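Local coordinates for twin-arginine translocation pathway signal protein (Burkholderia phytofirmans, PDB 2RJO), which probably serves as the periplasmic sugar-binding protein of a transport system, holding beta-D-galactopyranose in the cleft between its two lobes, at residues K199-L210 against I225-G236; I240-W251 against A288-V299. All coordinates share one frame; numbering follows the deposited sequence.

Contact 1: residues K199-L210 against I225-G236; sequences KGVWAANDDMAL and IPVTGMDGTQPG. With GAL (beta-D-galactopyranose), chain B.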
# COMPACT_ATOMS: atom_id res chain seq x y z
N LYS A 199 15.07 19.38 -10.31
CA LYS A 199 14.08 19.59 -11.37
C LYS A 199 12.88 18.66 -11.22
O LYS A 199 11.98 18.64 -12.06
CB LYS A 199 14.72 19.36 -12.74
CG LYS A 199 15.83 20.32 -13.11
CD LYS A 199 15.31 21.75 -13.17
CE LYS A 199 16.46 22.75 -13.31
NZ LYS A 199 15.95 24.15 -13.39
N GLY A 200 12.86 17.87 -10.15
CA GLY A 200 11.76 16.95 -9.92
C GLY A 200 11.88 16.19 -8.62
O GLY A 200 12.95 16.17 -7.98
N VAL A 201 10.79 15.54 -8.23
CA VAL A 201 10.74 14.77 -6.99
C VAL A 201 9.90 13.51 -7.16
O VAL A 201 8.76 13.57 -7.62
CB VAL A 201 10.11 15.59 -5.85
CG1 VAL A 201 10.22 14.81 -4.53
CG2 VAL A 201 10.78 16.96 -5.73
N TRP A 202 10.47 12.37 -6.78
CA TRP A 202 9.80 11.07 -6.84
C TRP A 202 9.58 10.60 -5.40
O TRP A 202 10.51 10.62 -4.59
CB TRP A 202 10.69 10.04 -7.55
CG TRP A 202 10.09 8.64 -7.73
CD1 TRP A 202 9.38 8.18 -8.81
CD2 TRP A 202 10.21 7.52 -6.83
NE1 TRP A 202 9.07 6.85 -8.65
CE2 TRP A 202 9.57 6.42 -7.45
CE3 TRP A 202 10.81 7.34 -5.57
CZ2 TRP A 202 9.51 5.15 -6.84
CZ3 TRP A 202 10.75 6.08 -4.97
CH2 TRP A 202 10.10 5.00 -5.61
N ALA A 203 8.35 10.20 -5.08
CA ALA A 203 8.02 9.71 -3.74
C ALA A 203 7.43 8.30 -3.81
O ALA A 203 6.59 8.01 -4.68
CB ALA A 203 7.03 10.65 -3.06
N ALA A 204 7.87 7.42 -2.91
CA ALA A 204 7.40 6.03 -2.89
C ALA A 204 5.91 5.87 -2.54
O ALA A 204 5.37 4.78 -2.71
CB ALA A 204 8.27 5.20 -1.94
N ASN A 205 5.28 6.92 -2.02
CA ASN A 205 3.84 6.88 -1.71
C ASN A 205 3.30 8.31 -1.64
O ASN A 205 4.08 9.26 -1.67
CB ASN A 205 3.57 6.10 -0.40
CG ASN A 205 3.77 6.93 0.85
OD1 ASN A 205 4.67 7.76 0.92
ND2 ASN A 205 2.95 6.68 1.86
N ASP A 206 1.98 8.47 -1.61
CA ASP A 206 1.39 9.81 -1.57
C ASP A 206 1.71 10.65 -0.34
O ASP A 206 1.97 11.85 -0.46
CB ASP A 206 -0.14 9.75 -1.71
CG ASP A 206 -0.59 9.38 -3.11
OD1 ASP A 206 0.28 9.30 -4.01
OD2 ASP A 206 -1.80 9.17 -3.31
N ASP A 207 1.68 10.03 0.84
CA ASP A 207 1.95 10.77 2.06
C ASP A 207 3.30 11.49 1.99
O ASP A 207 3.37 12.67 2.34
CB ASP A 207 1.92 9.83 3.27
CG ASP A 207 1.46 10.53 4.54
OD1 ASP A 207 0.37 11.14 4.52
OD2 ASP A 207 2.18 10.47 5.57
N MSE A 208 4.34 10.80 1.54
CA MSE A 208 5.67 11.41 1.43
C MSE A 208 5.68 12.50 0.35
O MSE A 208 6.37 13.51 0.49
CB MSE A 208 6.75 10.35 1.14
CG MSE A 208 6.91 9.27 2.23
SE MSE A 208 8.47 8.30 2.16
CE MSE A 208 8.27 7.44 0.64
N ALA A 209 4.92 12.31 -0.72
CA ALA A 209 4.85 13.31 -1.78
C ALA A 209 4.18 14.57 -1.26
O ALA A 209 4.58 15.68 -1.59
CB ALA A 209 4.09 12.76 -2.98
N LEU A 210 3.14 14.40 -0.44
CA LEU A 210 2.42 15.54 0.12
C LEU A 210 3.33 16.24 1.11
O LEU A 210 3.25 17.45 1.30
CB LEU A 210 1.12 15.10 0.82
CG LEU A 210 0.03 14.61 -0.15
CD1 LEU A 210 -1.15 14.04 0.63
CD2 LEU A 210 -0.42 15.76 -1.02
N ILE A 225 7.82 22.46 -9.41
CA ILE A 225 8.68 21.29 -9.42
C ILE A 225 7.73 20.09 -9.41
O ILE A 225 6.95 19.91 -8.47
CB ILE A 225 9.59 21.27 -8.17
CG1 ILE A 225 10.55 22.46 -8.22
CG2 ILE A 225 10.39 19.97 -8.12
CD1 ILE A 225 11.36 22.64 -6.96
N PRO A 226 7.76 19.27 -10.47
CA PRO A 226 6.90 18.09 -10.58
C PRO A 226 7.21 17.02 -9.54
O PRO A 226 8.37 16.71 -9.25
CB PRO A 226 7.16 17.61 -12.01
CG PRO A 226 8.58 17.97 -12.22
CD PRO A 226 8.64 19.37 -11.65
N VAL A 227 6.16 16.45 -8.96
CA VAL A 227 6.30 15.43 -7.94
C VAL A 227 5.36 14.28 -8.22
O VAL A 227 4.28 14.49 -8.79
CB VAL A 227 5.95 16.00 -6.56
CG1 VAL A 227 6.29 14.98 -5.48
CG2 VAL A 227 6.69 17.30 -6.34
N THR A 228 5.76 13.07 -7.85
CA THR A 228 4.91 11.90 -8.03
C THR A 228 4.81 11.09 -6.74
O THR A 228 5.68 11.16 -5.87
CB THR A 228 5.42 10.98 -9.14
OG1 THR A 228 6.72 10.50 -8.81
CG2 THR A 228 5.44 11.71 -10.47
N GLY A 229 3.73 10.33 -6.61
CA GLY A 229 3.52 9.52 -5.43
C GLY A 229 2.91 8.18 -5.80
O GLY A 229 3.07 7.72 -6.93
N MSE A 230 2.23 7.55 -4.85
CA MSE A 230 1.60 6.26 -5.09
C MSE A 230 0.64 5.96 -3.95
O MSE A 230 0.98 6.14 -2.79
CB MSE A 230 2.64 5.13 -5.20
CG MSE A 230 3.11 4.87 -6.63
SE MSE A 230 4.25 3.47 -6.87
CE MSE A 230 5.80 4.31 -6.83
N ASP A 231 -0.57 5.52 -4.31
CA ASP A 231 -1.63 5.18 -3.36
C ASP A 231 -2.97 5.64 -3.93
O ASP A 231 -3.96 4.93 -3.81
CB ASP A 231 -1.40 5.83 -1.99
CG ASP A 231 -0.45 5.03 -1.10
OD1 ASP A 231 -0.13 3.88 -1.46
OD2 ASP A 231 -0.03 5.54 -0.04
N GLY A 232 -2.99 6.82 -4.53
CA GLY A 232 -4.22 7.34 -5.10
C GLY A 232 -5.20 7.78 -4.03
O GLY A 232 -6.40 7.71 -4.23
N THR A 233 -4.69 8.23 -2.89
CA THR A 233 -5.53 8.69 -1.79
C THR A 233 -6.20 10.01 -2.17
O THR A 233 -5.66 10.77 -2.97
CB THR A 233 -4.70 8.90 -0.50
OG1 THR A 233 -3.78 9.99 -0.69
CG2 THR A 233 -3.90 7.64 -0.17
N GLN A 234 -7.37 10.27 -1.60
CA GLN A 234 -8.11 11.49 -1.88
C GLN A 234 -7.24 12.75 -1.83
O GLN A 234 -7.26 13.55 -2.76
CB GLN A 234 -9.31 11.59 -0.93
CG GLN A 234 -9.67 12.99 -0.46
CD GLN A 234 -10.24 13.89 -1.55
OE1 GLN A 234 -10.51 15.09 -1.32
NE2 GLN A 234 -10.44 13.33 -2.75
N PRO A 235 -6.45 12.94 -0.76
CA PRO A 235 -5.61 14.14 -0.69
C PRO A 235 -4.58 14.15 -1.82
O PRO A 235 -4.19 15.21 -2.31
CB PRO A 235 -4.94 14.03 0.67
CG PRO A 235 -5.92 13.26 1.47
CD PRO A 235 -6.32 12.18 0.49
N GLY A 236 -4.14 12.97 -2.21
CA GLY A 236 -3.18 12.88 -3.30
C GLY A 236 -3.86 13.27 -4.60
O GLY A 236 -3.28 13.97 -5.42
C1 GAL B . 1.91 2.47 3.48
C2 GAL B . 2.01 2.95 2.01
C3 GAL B . 1.52 1.82 1.08
C4 GAL B . 2.40 0.58 1.31
C5 GAL B . 2.26 0.19 2.81
C6 GAL B . 3.12 -1.03 3.07
O1 GAL B . 2.38 3.51 4.35
O2 GAL B . 1.19 4.10 1.83
O3 GAL B . 1.63 2.22 -0.28
O4 GAL B . 3.76 0.92 1.03
O5 GAL B . 2.72 1.28 3.67
O6 GAL B . 2.97 -1.37 4.44
O HOH W 1 6.06 8.15 -7.44
O HOH W 2 -0.31 7.85 1.52
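In the beta-alpha-beta unit of strand 198-203, helix 206-218 and strand 227-228, the loops after the C-terminal ends of the two parallel strands carry Asn205 and Asp231 to the sugar. Along the strands, Val201 N donates to Pro226 O (2.9 Å), Thr228 N to Val201 O and Ala203 N to Thr228 O. Val201 and Val227 lie side by side on one face, the latter's CG1 also meeting Ala209 CB of the helix; Trp202 and Thr228 share the other. A water there links Ala203 O, Thr228 OG1 and Gly229 O. Beyond the strands, Asp206 N bonds Met230 O. With its CG beside the backbone N (chi1 -72°), Asp206 turns OD2 into loop 229-233, where Thr233 N meets it at 3.1 Å and Gly232 N weakly, while Ser248 bonds OD1. Asp231 of the same loop takes GAL O3 on OD1 (2.7 Å) and GAL O2 on OD2 (2.7 Å). Asn205 ND2 gives GAL O2 a nearly straight bond (3.1 Å, 160°), and its OD1 caps helix 206-218 by accepting from Met208 N. The Asp231 carboxylate and Asn205 amide planes stand 87° apart. Helices 118-132 and 149-163 pack against Trp202, whereas Pro18 of helix 18-34 touches Thr233 and Pro235.

Contact 2: residues I240-W251 against A288-V299; sequences IKSGELVASVDW and ATFVTKTNVQDV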
# COMPACT_ATOMS: atom_id res chain seq x y z
N ILE A 240 -3.27 16.26 -7.43
CA ILE A 240 -3.10 16.01 -8.86
C ILE A 240 -3.98 16.94 -9.69
O ILE A 240 -3.54 17.49 -10.71
CB ILE A 240 -3.44 14.54 -9.25
CG1 ILE A 240 -2.42 13.58 -8.63
CG2 ILE A 240 -3.45 14.39 -10.76
CD1 ILE A 240 -2.67 12.14 -8.95
N LYS A 241 -5.22 17.14 -9.26
CA LYS A 241 -6.11 18.01 -10.00
C LYS A 241 -5.61 19.46 -9.93
O LYS A 241 -5.91 20.26 -10.81
CB LYS A 241 -7.53 17.94 -9.44
CG LYS A 241 -8.54 18.58 -10.37
CD LYS A 241 -9.51 19.50 -9.65
CE LYS A 241 -10.70 18.75 -9.05
NZ LYS A 241 -11.72 19.75 -8.59
N SER A 242 -4.85 19.78 -8.89
CA SER A 242 -4.33 21.13 -8.70
C SER A 242 -2.99 21.34 -9.40
O SER A 242 -2.41 22.42 -9.31
CB SER A 242 -4.18 21.42 -7.21
OG SER A 242 -3.19 20.59 -6.62
N GLY A 243 -2.50 20.31 -10.07
CA GLY A 243 -1.24 20.42 -10.78
C GLY A 243 0.01 20.31 -9.92
O GLY A 243 1.12 20.47 -10.42
N GLU A 244 -0.14 20.02 -8.64
CA GLU A 244 1.04 19.93 -7.79
C GLU A 244 1.70 18.56 -7.78
O GLU A 244 2.91 18.45 -7.55
CB GLU A 244 0.68 20.41 -6.39
CG GLU A 244 0.35 21.90 -6.42
CD GLU A 244 0.04 22.48 -5.07
OE1 GLU A 244 0.70 22.09 -4.09
OE2 GLU A 244 -0.86 23.35 -4.99
N LEU A 245 0.90 17.53 -8.04
CA LEU A 245 1.38 16.16 -8.10
C LEU A 245 1.12 15.76 -9.55
O LEU A 245 0.00 15.93 -10.03
CB LEU A 245 0.58 15.26 -7.16
CG LEU A 245 1.09 13.83 -6.94
CD1 LEU A 245 2.37 13.86 -6.12
CD2 LEU A 245 0.04 13.02 -6.23
N VAL A 246 2.13 15.27 -10.26
CA VAL A 246 1.90 14.91 -11.65
C VAL A 246 1.35 13.51 -11.87
O VAL A 246 0.77 13.23 -12.92
CB VAL A 246 3.17 15.10 -12.51
CG1 VAL A 246 3.63 16.54 -12.43
CG2 VAL A 246 4.26 14.18 -12.05
N ALA A 247 1.49 12.64 -10.88
CA ALA A 247 0.98 11.28 -11.02
C ALA A 247 1.00 10.49 -9.72
O ALA A 247 1.75 10.80 -8.80
CB ALA A 247 1.77 10.53 -12.08
N SER A 248 0.17 9.46 -9.68
CA SER A 248 0.08 8.56 -8.54
C SER A 248 -0.47 7.22 -9.06
O SER A 248 -0.72 7.07 -10.26
CB SER A 248 -0.86 9.14 -7.48
OG SER A 248 -0.91 8.31 -6.33
N VAL A 249 -0.64 6.26 -8.16
CA VAL A 249 -1.18 4.97 -8.56
C VAL A 249 -2.20 4.55 -7.51
O VAL A 249 -1.90 4.52 -6.32
CB VAL A 249 -0.06 3.91 -8.69
CG1 VAL A 249 -0.64 2.59 -9.20
CG2 VAL A 249 1.02 4.40 -9.66
N ASP A 250 -3.41 4.25 -7.96
CA ASP A 250 -4.48 3.87 -7.05
C ASP A 250 -4.55 2.37 -6.79
O ASP A 250 -4.85 1.59 -7.71
CB ASP A 250 -5.81 4.39 -7.59
CG ASP A 250 -6.89 4.41 -6.54
OD1 ASP A 250 -6.59 4.12 -5.36
OD2 ASP A 250 -8.05 4.73 -6.89
N TRP A 251 -4.26 1.98 -5.55
CA TRP A 251 -4.29 0.58 -5.12
C TRP A 251 -5.68 0.27 -4.61
O TRP A 251 -6.05 -0.89 -4.42
CB TRP A 251 -3.32 0.34 -3.95
CG TRP A 251 -1.93 0.91 -4.08
CD1 TRP A 251 -1.29 1.69 -3.15
CD2 TRP A 251 -0.97 0.65 -5.11
NE1 TRP A 251 0.01 1.92 -3.54
CE2 TRP A 251 0.23 1.30 -4.74
CE3 TRP A 251 -1.00 -0.06 -6.32
CZ2 TRP A 251 1.39 1.25 -5.53
CZ3 TRP A 251 0.16 -0.11 -7.10
CH2 TRP A 251 1.34 0.54 -6.70
N ALA A 288 -4.06 -2.15 -10.71
CA ALA A 288 -4.17 -0.82 -10.11
C ALA A 288 -4.46 0.17 -11.23
O ALA A 288 -4.40 -0.19 -12.40
CB ALA A 288 -2.89 -0.46 -9.39
N THR A 289 -4.80 1.41 -10.87
CA THR A 289 -5.10 2.45 -11.87
C THR A 289 -4.08 3.58 -11.83
O THR A 289 -3.96 4.29 -10.82
CB THR A 289 -6.48 3.11 -11.62
OG1 THR A 289 -7.43 2.12 -11.21
CG2 THR A 289 -6.99 3.78 -12.89
N PHE A 290 -3.33 3.76 -12.91
CA PHE A 290 -2.36 4.84 -12.95
C PHE A 290 -3.23 6.09 -13.05
O PHE A 290 -4.15 6.14 -13.86
CB PHE A 290 -1.50 4.72 -14.19
CG PHE A 290 -0.34 5.67 -14.21
CD1 PHE A 290 0.70 5.53 -13.31
CD2 PHE A 290 -0.30 6.70 -15.14
CE1 PHE A 290 1.79 6.41 -13.33
CE2 PHE A 290 0.78 7.58 -15.17
CZ PHE A 290 1.82 7.44 -14.26
N VAL A 291 -2.94 7.10 -12.24
CA VAL A 291 -3.75 8.31 -12.27
C VAL A 291 -2.94 9.57 -12.54
O VAL A 291 -1.87 9.77 -11.96
CB VAL A 291 -4.55 8.47 -10.95
CG1 VAL A 291 -3.61 8.41 -9.76
CG2 VAL A 291 -5.30 9.80 -10.94
N THR A 292 -3.47 10.40 -13.42
CA THR A 292 -2.85 11.66 -13.81
C THR A 292 -4.00 12.64 -14.06
O THR A 292 -5.15 12.25 -13.96
CB THR A 292 -2.01 11.46 -15.09
OG1 THR A 292 -1.38 12.69 -15.44
CG2 THR A 292 -2.89 11.01 -16.23
N LYS A 293 -3.71 13.90 -14.37
CA LYS A 293 -4.79 14.86 -14.58
C LYS A 293 -5.78 14.45 -15.65
O LYS A 293 -6.94 14.86 -15.61
CB LYS A 293 -4.25 16.27 -14.91
CG LYS A 293 -4.23 17.20 -13.68
CD LYS A 293 -4.15 18.70 -14.02
CE LYS A 293 -2.75 19.14 -14.42
NZ LYS A 293 -2.66 20.61 -14.72
N THR A 294 -5.36 13.64 -16.61
CA THR A 294 -6.27 13.24 -17.68
C THR A 294 -7.39 12.31 -17.21
O THR A 294 -8.49 12.34 -17.76
CB THR A 294 -5.51 12.59 -18.84
OG1 THR A 294 -4.94 11.35 -18.43
CG2 THR A 294 -4.39 13.53 -19.31
N ASN A 295 -7.14 11.51 -16.18
CA ASN A 295 -8.19 10.64 -15.68
C ASN A 295 -8.46 10.87 -14.20
O ASN A 295 -9.22 10.13 -13.58
CB ASN A 295 -7.80 9.17 -15.89
CG ASN A 295 -6.71 8.72 -14.94
OD1 ASN A 295 -5.79 9.49 -14.65
ND2 ASN A 295 -6.80 7.48 -14.47
N VAL A 296 -7.87 11.92 -13.63
CA VAL A 296 -8.07 12.16 -12.20
C VAL A 296 -9.53 12.32 -11.79
O VAL A 296 -9.94 11.82 -10.75
CB VAL A 296 -7.28 13.38 -11.71
CG1 VAL A 296 -7.80 14.66 -12.37
CG2 VAL A 296 -7.37 13.48 -10.20
N GLN A 297 -10.31 13.03 -12.59
CA GLN A 297 -11.70 13.23 -12.24
C GLN A 297 -12.45 11.91 -12.07
O GLN A 297 -13.30 11.79 -11.19
CB GLN A 297 -12.38 14.11 -13.29
CG GLN A 297 -13.82 14.49 -12.96
CD GLN A 297 -14.82 13.43 -13.40
OE1 GLN A 297 -14.88 13.07 -14.58
NE2 GLN A 297 -15.61 12.94 -12.44
N ASP A 298 -12.14 10.92 -12.90
CA ASP A 298 -12.79 9.62 -12.80
C ASP A 298 -12.41 8.87 -11.53
O ASP A 298 -13.24 8.21 -10.91
CB ASP A 298 -12.47 8.74 -14.00
CG ASP A 298 -13.16 9.21 -15.24
OD1 ASP A 298 -14.38 9.44 -15.18
OD2 ASP A 298 -12.49 9.34 -16.28
N VAL A 299 -11.14 8.97 -11.14
CA VAL A 299 -10.70 8.29 -9.94
C VAL A 299 -11.33 8.95 -8.72
O VAL A 299 -11.74 8.27 -7.79
CB VAL A 299 -9.17 8.29 -9.81
CG1 VAL A 299 -8.76 7.59 -8.52
CG2 VAL A 299 -8.55 7.61 -11.01
O HOH W 3 -0.54 15.02 -14.53
O HOH W 4 -7.55 0.52 -8.64
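An antiparallel pairing within the mixed sheet joins strand 248-250 to strand 283-291, with the turns and helix ends that flank them folded against each other. The short strand segments run at 148° to one another. Four backbone bonds close two hydrogen-bonded pairs: Ser248 with Val291, whose N meets Ser248 O at 3.0 Å, and Asp250 with Thr289, whose O receives Asp250 N at 2.9 Å and 178°. Between them the non-hydrogen-bonded pair Val249 and Phe290 brings Val249 CG2 to 3.8 Å from Phe290 CD1. The ring, with CG anti to the backbone N (chi1 -171°), lies back along the partner strand and rests its CZ on Ala247 CB. At the pocket end, Ala288 CB sits 3.6 Å from Trp251 CE3, close to the indole, which touches the galactose and meets the rings of Trp95 and Tyr121 edge-to-face.

On the face of Ser248 and Val291, Val291 CG1 packs on Ser248 CB (3.6 Å) and also meets Ile240 CD1. Ile240 CG2 reaches Val296 CG2 of helix 296-302, so the end of helix 234-241 is fastened to the second segment by aliphatic branches. Asp250 slides past Val299, its OD2 3.4 Å from Val299 CG1, while OD1 accepts from Asp252 N. Lys293 runs its methylene chain past Ile240 O toward Gly243, the residue that closes helix 234-241 with a Schellman motif. Past the strand, Asn295 folds back on its own segment: OD1 accepts from Thr292 N (2.8 Å), and ND2 donates to Phe290 O.

Two waters add to the pairing, one between Val246 O and Thr292 OG1, the other between Asp250 O and Thr289 OG1. The direct hydrogen bonds across are thus all main-chain, surrounded by apolar side-chain packing, partly aromatic, with water bridges at two places.

Contact 1 closes before contact 2 opens along the chain, and their centres lie about 10 Å apart on the same side of the chain's centre. Helix 234-241 belongs to both: it starts in contact 1 and ends in contact 2. Strand 227-228 is one of the two outer strands of the parallel sheet, and segment 240-251 runs beside it and the loop that follows, with probable backbone hydrogen bonds Val227 O to Val246 N and Asp231 N to Val249 O. Strands 248-250 and 283-291, paired in contact 2, both belong to the other, mixed sheet. The two contacts thus bring Asn205 and Asp231 together with Trp251 at the galactose pocket.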